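Local coordinates for protein putative aspartyl-tRNA synthetase (Leishmania major, PDB 6OD8) that probably charges tRNA(Asp) with L-aspartate at the expense of ATP, as a class II aminoacyl-tRNA synthetase, at residues 274-277 and 278-281; 507-510 and 511-514. All blocks are in the same frame, centred on the assembly; numbering follows the deposited sequence.

How the contacts relate
Both contacts are first turns of short helices in the class II synthetase region, their centres about 12 Å apart. Contact 1, opening helix 276-283, is mostly buried and neighbours strand 310-319 of the large mixed sheet. Contact 2, opening helix 510-514, is only partly buried and has an exposed lysine. Their chemistry follows: an amide pair and a water-linked lysine in 274-281, a neighbour-to-neighbour salt bridge in 507-514. The two helices meet where Leu277 and Met281 pack on Tyr512 and Leu277 also reaches Ile509; Tyr512 OH probably hydrogen-bonds Gln280 OE1 at 2.7 Å. Both contacts also touch the second subunit.

Contact 1. Residues 274-277 and 278-281; sequences SPQL and YKQM. With EDO (1,2-ethanediol), chain G.
Gln276 reaches forward to both Lys279 and Gln280 in the first turn of helix 276-283, which in aspartyl-tRNA synthetases probably borders the amino-acid pocket. Its CG stands opposite the backbone N and the chain then bends at chi2 (67°), which turns the amide along the helix. NE2 gives a nearly straight hydrogen bond of 3.0 Å to Gln280 OE1, held within its own amide plane but arriving 51° above the carbonyl plane of Gln280. The two amides are therefore strongly twisted, 67° apart. Gln280 OE1 also meets Tyr512 OH, while its NE2 reaches His523, so this second amide is held at both ends.

The other end of the Gln276 amide serves Lys279. The lysine chain, extended beyond CG, passes across it at an angle, with CE 3.5 Å from Gln276 OE1, and a water bridges the polar ends: it donates to Gln276 OE1 (2.8 Å) and accepts from Lys279 NZ (2.7 Å). The ammonium group is further gripped by a salt bridge to Asp315 and a bond to the carbonyl of Val316, which fixes it against strand 310-319.

The CB bond of Leu277 leads away from the next turn; CB packs on Tyr512 and CD1 on Ile509. Its carbonyl takes Met281 N in the regular helical pattern. Pro275 holds the N-cap position, its O accepting a straight bond from Lys279 N (2.9 Å). Ser274 OG just before it accepts from Gln276 N, forming an ST turn. A 1,2-ethanediol, probably from the crystallisation liquor, sits at this helix start: O2 donates to Ser274 O (2.7 Å) and accepts from Leu277 N (2.9 Å), and C1 lies 3.7 Å from Leu277 CD1.

Contact 2. Residues 507-510 and 511-514; sequences TPIK and EYVD. With FMT (formic acid), chain L.
At the N-terminal turn of helix 510-514, in the class II synthetase region, Lys510 and its neighbour Glu511 form a salt bridge on the exposed side while Ile509 and Tyr512 pack on the side facing helix 276-283. Lys510 CG lies between the backbone N and the carbonyl carbon (chi1 64°), and the chain runs out extended and bends only at its end, a course that brings NZ to the Glu511 carboxylate. NZ lies 3.2 Å from Glu511 OE2 and meets it from well above the carboxylate plane, 62° out of it. The two chains cross at an angle, and the bend of Glu511 at chi2 (97°) carries its carboxylate back to the lysine chain, with Glu511 CD 4.0 Å from Lys510 CG. Glu511 OE1 faces a water at 2.8 Å that also lies close to Pro508 O.

On the other side, Ile509 at the N-cap position and Tyr512 point the same way, side by side. Ile509 CD1 approaches Tyr512 CD2 obliquely at 4.1 Å, a loose apolar touch. The tyrosine hydroxyl continues to Gln280, and its ring meets Phe516 edge-to-face.

In the backbone, Asp514 N donates to Lys510 O at 2.8 Å, and the Asp514 carboxyl carbon CG packs 3.2 Å from the same oxygen; the carboxylate itself pairs with Arg517. Tyr512 N makes a weak, bent bond to Ile509 O (3.3 Å) and a hydrogen bond to formic acid O2 (3.2 Å). This formic acid, probably from the crystallisation liquor, also abuts CB and CG2 of Ile509. An N-H of the first turn that meets an oxygen from outside the helix is typical of a helix N-terminus, where the first N-H groups lack i-4 carbonyl partners within the helix.

Contact 1. Residues 274-277 and 278-281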
ATOM      1  N   SER A 274     -14.778  -4.928   1.511  1.00 13.35           N
ATOM      2  CA  SER A 274     -14.057  -3.678   1.668  1.00 14.11           C
ATOM      3  C   SER A 274     -13.675  -3.561   3.133  1.00 13.75           C
ATOM      4  O   SER A 274     -14.236  -4.279   3.967  1.00 14.96           O
ATOM      5  CB  SER A 274     -14.915  -2.479   1.232  1.00 24.39           C
ATOM      6  OG  SER A 274     -15.686  -2.045   2.318  1.00 22.18           O
ATOM      7  N   PRO A 275     -12.733  -2.668   3.470  1.00 13.15           N
ATOM      8  CA  PRO A 275     -12.369  -2.508   4.883  1.00 11.30           C
ATOM      9  C   PRO A 275     -13.322  -1.583   5.636  1.00 15.64           C
ATOM     10  O   PRO A 275     -12.961  -1.090   6.698  1.00 15.40           O
ATOM     11  CB  PRO A 275     -10.958  -1.927   4.805  1.00 14.27           C
ATOM     12  CG  PRO A 275     -11.032  -1.043   3.579  1.00 19.24           C
ATOM     13  CD  PRO A 275     -11.913  -1.805   2.597  1.00 18.51           C
ATOM     14  N   GLN A 276     -14.511  -1.307   5.081  1.00 15.60           N
ATOM     15  CA  GLN A 276     -15.437  -0.324   5.656  1.00 15.22           C
ATOM     16  C   GLN A 276     -15.597  -0.435   7.169  1.00 14.02           C
ATOM     17  O   GLN A 276     -15.413   0.536   7.898  1.00 18.52           O
ATOM     18  CB  GLN A 276     -16.818  -0.464   5.002  1.00 13.81           C
ATOM     19  CG  GLN A 276     -17.869   0.476   5.599  1.00 18.44           C
ATOM     20  CD  GLN A 276     -17.540   1.924   5.300  1.00 20.56           C
ATOM     21  OE1 GLN A 276     -17.176   2.259   4.176  1.00 19.07           O
ATOM     22  NE2 GLN A 276     -17.640   2.779   6.299  1.00 21.25           N
ATOM     23  N   LEU A 277     -15.982  -1.606   7.659  1.00 16.23           N
ATOM     24  CA  LEU A 277     -16.264  -1.721   9.087  1.00 15.62           C
ATOM     25  C   LEU A 277     -15.005  -1.494   9.930  1.00 17.56           C
ATOM     26  O   LEU A 277     -15.052  -0.790  10.942  1.00 16.54           O
ATOM     27  CB  LEU A 277     -16.876  -3.089   9.396  1.00 17.62           C
ATOM     28  CG  LEU A 277     -18.096  -3.543   8.589  1.00 17.97           C
ATOM     29  CD1 LEU A 277     -18.673  -4.795   9.250  1.00 23.31           C
ATOM     30  CD2 LEU A 277     -19.167  -2.455   8.500  1.00 21.19           C
ATOM     31  N   TYR A 278     -13.870  -2.071   9.519  1.00 14.92           N
ATOM     32  CA  TYR A 278     -12.638  -1.937  10.302  1.00 13.54           C
ATOM     33  C   TYR A 278     -12.125  -0.502  10.317  1.00 12.79           C
ATOM     34  O   TYR A 278     -11.633  -0.033  11.348  1.00 16.41           O
ATOM     35  CB  TYR A 278     -11.562  -2.882   9.759  1.00 15.46           C
ATOM     36  CG  TYR A 278     -11.943  -4.317   9.976  1.00 17.09           C
ATOM     37  CD1 TYR A 278     -11.979  -4.847  11.255  1.00 14.30           C
ATOM     38  CD2 TYR A 278     -12.285  -5.145   8.908  1.00 22.18           C
ATOM     39  CE1 TYR A 278     -12.365  -6.157  11.479  1.00 17.69           C
ATOM     40  CE2 TYR A 278     -12.664  -6.469   9.133  1.00 16.70           C
ATOM     41  CZ  TYR A 278     -12.705  -6.954  10.404  1.00 20.11           C
ATOM     42  OH  TYR A 278     -13.084  -8.262  10.612  1.00 23.72           O
ATOM     43  N   LYS A 279     -12.183   0.202   9.179  1.00 11.70           N
ATOM     44  CA  LYS A 279     -11.653   1.560   9.206  1.00 11.48           C
ATOM     45  C   LYS A 279     -12.467   2.461  10.131  1.00 15.00           C
ATOM     46  O   LYS A 279     -11.900   3.342  10.783  1.00 17.52           O
ATOM     47  CB  LYS A 279     -11.535   2.151   7.796  1.00 12.72           C
ATOM     48  CG  LYS A 279     -12.866   2.437   7.037  1.00 16.34           C
ATOM     49  CD  LYS A 279     -12.536   3.031   5.659  1.00 16.00           C
ATOM     50  CE  LYS A 279     -13.812   3.151   4.830  1.00 15.68           C
ATOM     51  NZ  LYS A 279     -13.638   4.087   3.680  1.00 17.80           N
ATOM     52  N   GLN A 280     -13.776   2.215  10.283  1.00 13.05           N
ATOM     53  CA  GLN A 280     -14.507   2.940  11.317  1.00 14.41           C
ATOM     54  C   GLN A 280     -14.095   2.502  12.722  1.00 19.39           C
ATOM     55  O   GLN A 280     -13.991   3.332  13.636  1.00 13.37           O
ATOM     56  CB  GLN A 280     -16.014   2.727  11.149  1.00 15.10           C
ATOM     57  CG  GLN A 280     -16.579   3.201   9.842  1.00 16.58           C
ATOM     58  CD  GLN A 280     -18.098   3.001   9.830  1.00 16.44           C
ATOM     59  OE1 GLN A 280     -18.632   2.165   9.101  1.00 17.91           O
ATOM     60  NE2 GLN A 280     -18.780   3.722  10.700  1.00 15.25           N
ATOM     61  N   MET A 281     -13.957   1.194  12.946  1.00 13.11           N
ATOM     62  CA  MET A 281     -13.630   0.720  14.283  1.00 15.78           C
ATOM     63  C   MET A 281     -12.283   1.253  14.751  1.00 14.32           C
ATOM     64  O   MET A 281     -12.108   1.522  15.940  1.00 14.77           O
ATOM     65  CB  MET A 281     -13.629  -0.810  14.303  1.00 17.13           C
ATOM     66  CG  MET A 281     -15.023  -1.385  13.950  1.00 20.76           C
ATOM     67  SD  MET A 281     -15.006  -3.163  13.537  1.00 21.24           S
ATOM     68  CE  MET A 281     -14.558  -3.711  15.167  1.00 14.93           C
TER
HETATM   69  C1  EDO G 605     -16.349  -6.362   6.790  1.00 28.81           C
HETATM   70  O1  EDO G 605     -16.846  -6.348   5.438  1.00 41.99           O
HETATM   71  C2  EDO G 605     -15.071  -5.520   6.875  1.00 31.21           C
HETATM   72  O2  EDO G 605     -15.291  -4.156   6.443  1.00 21.88           O
HETATM   73  O   HOH W   1     -16.085   4.271   2.630  1.00 19.93           O

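Contact 2. Residues 507-510 and 511-514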
ATOM      1  N   THR A 507     -26.886  -9.116  13.139  1.00 36.04           N
ATOM      2  CA  THR A 507     -26.383 -10.248  13.922  1.00 41.78           C
ATOM      3  C   THR A 507     -24.981 -10.700  13.520  1.00 31.76           C
ATOM      4  O   THR A 507     -24.206 -11.062  14.421  1.00 47.02           O
ATOM      5  CB  THR A 507     -27.348 -11.456  13.872  1.00 46.14           C
ATOM      6  OG1 THR A 507     -27.425 -12.014  12.546  1.00 34.29           O
ATOM      7  CG2 THR A 507     -28.741 -11.068  14.355  1.00 49.62           C
ATOM      8  N   PRO A 508     -24.578 -10.708  12.246  1.00 35.52           N
ATOM      9  CA  PRO A 508     -23.208 -11.130  11.933  1.00 41.88           C
ATOM     10  C   PRO A 508     -22.131 -10.091  12.209  1.00 43.38           C
ATOM     11  O   PRO A 508     -20.958 -10.384  11.954  1.00 46.84           O
ATOM     12  CB  PRO A 508     -23.281 -11.431  10.431  1.00 43.33           C
ATOM     13  CG  PRO A 508     -24.271 -10.484   9.943  1.00 46.04           C
ATOM     14  CD  PRO A 508     -25.340 -10.485  11.003  1.00 40.03           C
ATOM     15  N   ILE A 509     -22.448  -8.890  12.694  1.00 37.34           N
ATOM     16  CA  ILE A 509     -21.382  -7.907  12.906  1.00 35.65           C
ATOM     17  C   ILE A 509     -21.529  -7.196  14.246  1.00 26.53           C
ATOM     18  O   ILE A 509     -21.445  -5.962  14.323  1.00 20.13           O
ATOM     19  CB  ILE A 509     -21.323  -6.884  11.758  1.00 26.88           C
ATOM     20  CG1 ILE A 509     -22.701  -6.253  11.516  1.00 27.92           C
ATOM     21  CG2 ILE A 509     -20.758  -7.535  10.505  1.00 30.05           C
ATOM     22  CD1 ILE A 509     -22.691  -5.153  10.455  1.00 27.80           C
ATOM     23  N   LYS A 510     -21.742  -7.964  15.315  1.00 24.20           N
ATOM     24  CA  LYS A 510     -21.937  -7.337  16.614  1.00 25.17           C
ATOM     25  C   LYS A 510     -20.718  -6.527  17.052  1.00 18.83           C
ATOM     26  O   LYS A 510     -20.872  -5.530  17.763  1.00 22.33           O
ATOM     27  CB  LYS A 510     -22.304  -8.390  17.661  1.00 25.74           C
ATOM     28  CG  LYS A 510     -21.231  -9.435  17.948  1.00 36.73           C
ATOM     29  CD  LYS A 510     -21.713 -10.454  18.981  1.00 38.22           C
ATOM     30  CE  LYS A 510     -20.541 -11.155  19.654  1.00 40.80           C
ATOM     31  NZ  LYS A 510     -19.728 -11.972  18.708  1.00 36.50           N
ATOM     32  N   GLU A 511     -19.501  -6.922  16.651  1.00 20.06           N
ATOM     33  CA  GLU A 511     -18.324  -6.216  17.161  1.00 23.25           C
ATOM     34  C   GLU A 511     -18.232  -4.803  16.593  1.00 22.65           C
ATOM     35  O   GLU A 511     -17.791  -3.868  17.277  1.00 18.07           O
ATOM     36  CB  GLU A 511     -17.048  -7.003  16.843  1.00 24.22           C
ATOM     37  CG  GLU A 511     -16.895  -8.285  17.637  1.00 30.75           C
ATOM     38  CD  GLU A 511     -17.370  -9.494  16.859  1.00 33.98           C
ATOM     39  OE1 GLU A 511     -17.935  -9.311  15.759  1.00 36.67           O
ATOM     40  OE2 GLU A 511     -17.175 -10.623  17.341  1.00 42.69           O
ATOM     41  N   TYR A 512     -18.632  -4.626  15.340  1.00 19.47           N
ATOM     42  CA  TYR A 512     -18.646  -3.297  14.745  1.00 16.03           C
ATOM     43  C   TYR A 512     -19.592  -2.367  15.514  1.00 19.80           C
ATOM     44  O   TYR A 512     -19.211  -1.258  15.908  1.00 20.74           O
ATOM     45  CB  TYR A 512     -19.035  -3.441  13.274  1.00 17.12           C
ATOM     46  CG  TYR A 512     -19.505  -2.217  12.540  1.00 15.31           C
ATOM     47  CD1 TYR A 512     -18.593  -1.297  12.035  1.00 15.05           C
ATOM     48  CD2 TYR A 512     -20.865  -2.007  12.293  1.00 19.59           C
ATOM     49  CE1 TYR A 512     -18.999  -0.206  11.343  1.00 19.08           C
ATOM     50  CE2 TYR A 512     -21.282  -0.912  11.579  1.00 17.90           C
ATOM     51  CZ  TYR A 512     -20.345  -0.012  11.099  1.00 20.97           C
ATOM     52  OH  TYR A 512     -20.752   1.105  10.392  1.00 20.66           O
ATOM     53  N   VAL A 513     -20.822  -2.818  15.754  1.00 17.90           N
ATOM     54  CA  VAL A 513     -21.768  -2.033  16.555  1.00 17.74           C
ATOM     55  C   VAL A 513     -21.188  -1.772  17.947  1.00 22.09           C
ATOM     56  O   VAL A 513     -21.207  -0.641  18.449  1.00 20.27           O
ATOM     57  CB  VAL A 513     -23.125  -2.757  16.644  1.00 25.69           C
ATOM     58  CG1 VAL A 513     -24.080  -1.980  17.541  1.00 27.39           C
ATOM     59  CG2 VAL A 513     -23.741  -2.967  15.246  1.00 21.88           C
ATOM     60  N   ASP A 514     -20.636  -2.815  18.573  1.00 24.73           N
ATOM     61  CA  ASP A 514     -20.049  -2.684  19.905  1.00 25.00           C
ATOM     62  C   ASP A 514     -18.916  -1.661  19.943  1.00 21.06           C
ATOM     63  O   ASP A 514     -18.654  -1.072  21.003  1.00 22.78           O
ATOM     64  CB  ASP A 514     -19.514  -4.038  20.378  1.00 27.86           C
ATOM     65  CG  ASP A 514     -20.607  -4.960  20.863  1.00 36.07           C
ATOM     66  OD1 ASP A 514     -21.782  -4.517  20.945  1.00 35.85           O
ATOM     67  OD2 ASP A 514     -20.283  -6.135  21.152  1.00 40.77           O
TER
HETATM   68  C   FMT L 610     -17.235  -6.893  12.492  1.00 45.02           C
HETATM   69  O1  FMT L 610     -16.029  -7.037  12.757  1.00 36.69           O
HETATM   70  O2  FMT L 610     -18.176  -7.056  13.293  1.00 34.22           O
HETATM   71  O   HOH W   2     -19.258 -11.307  14.235  1.00 31.81           O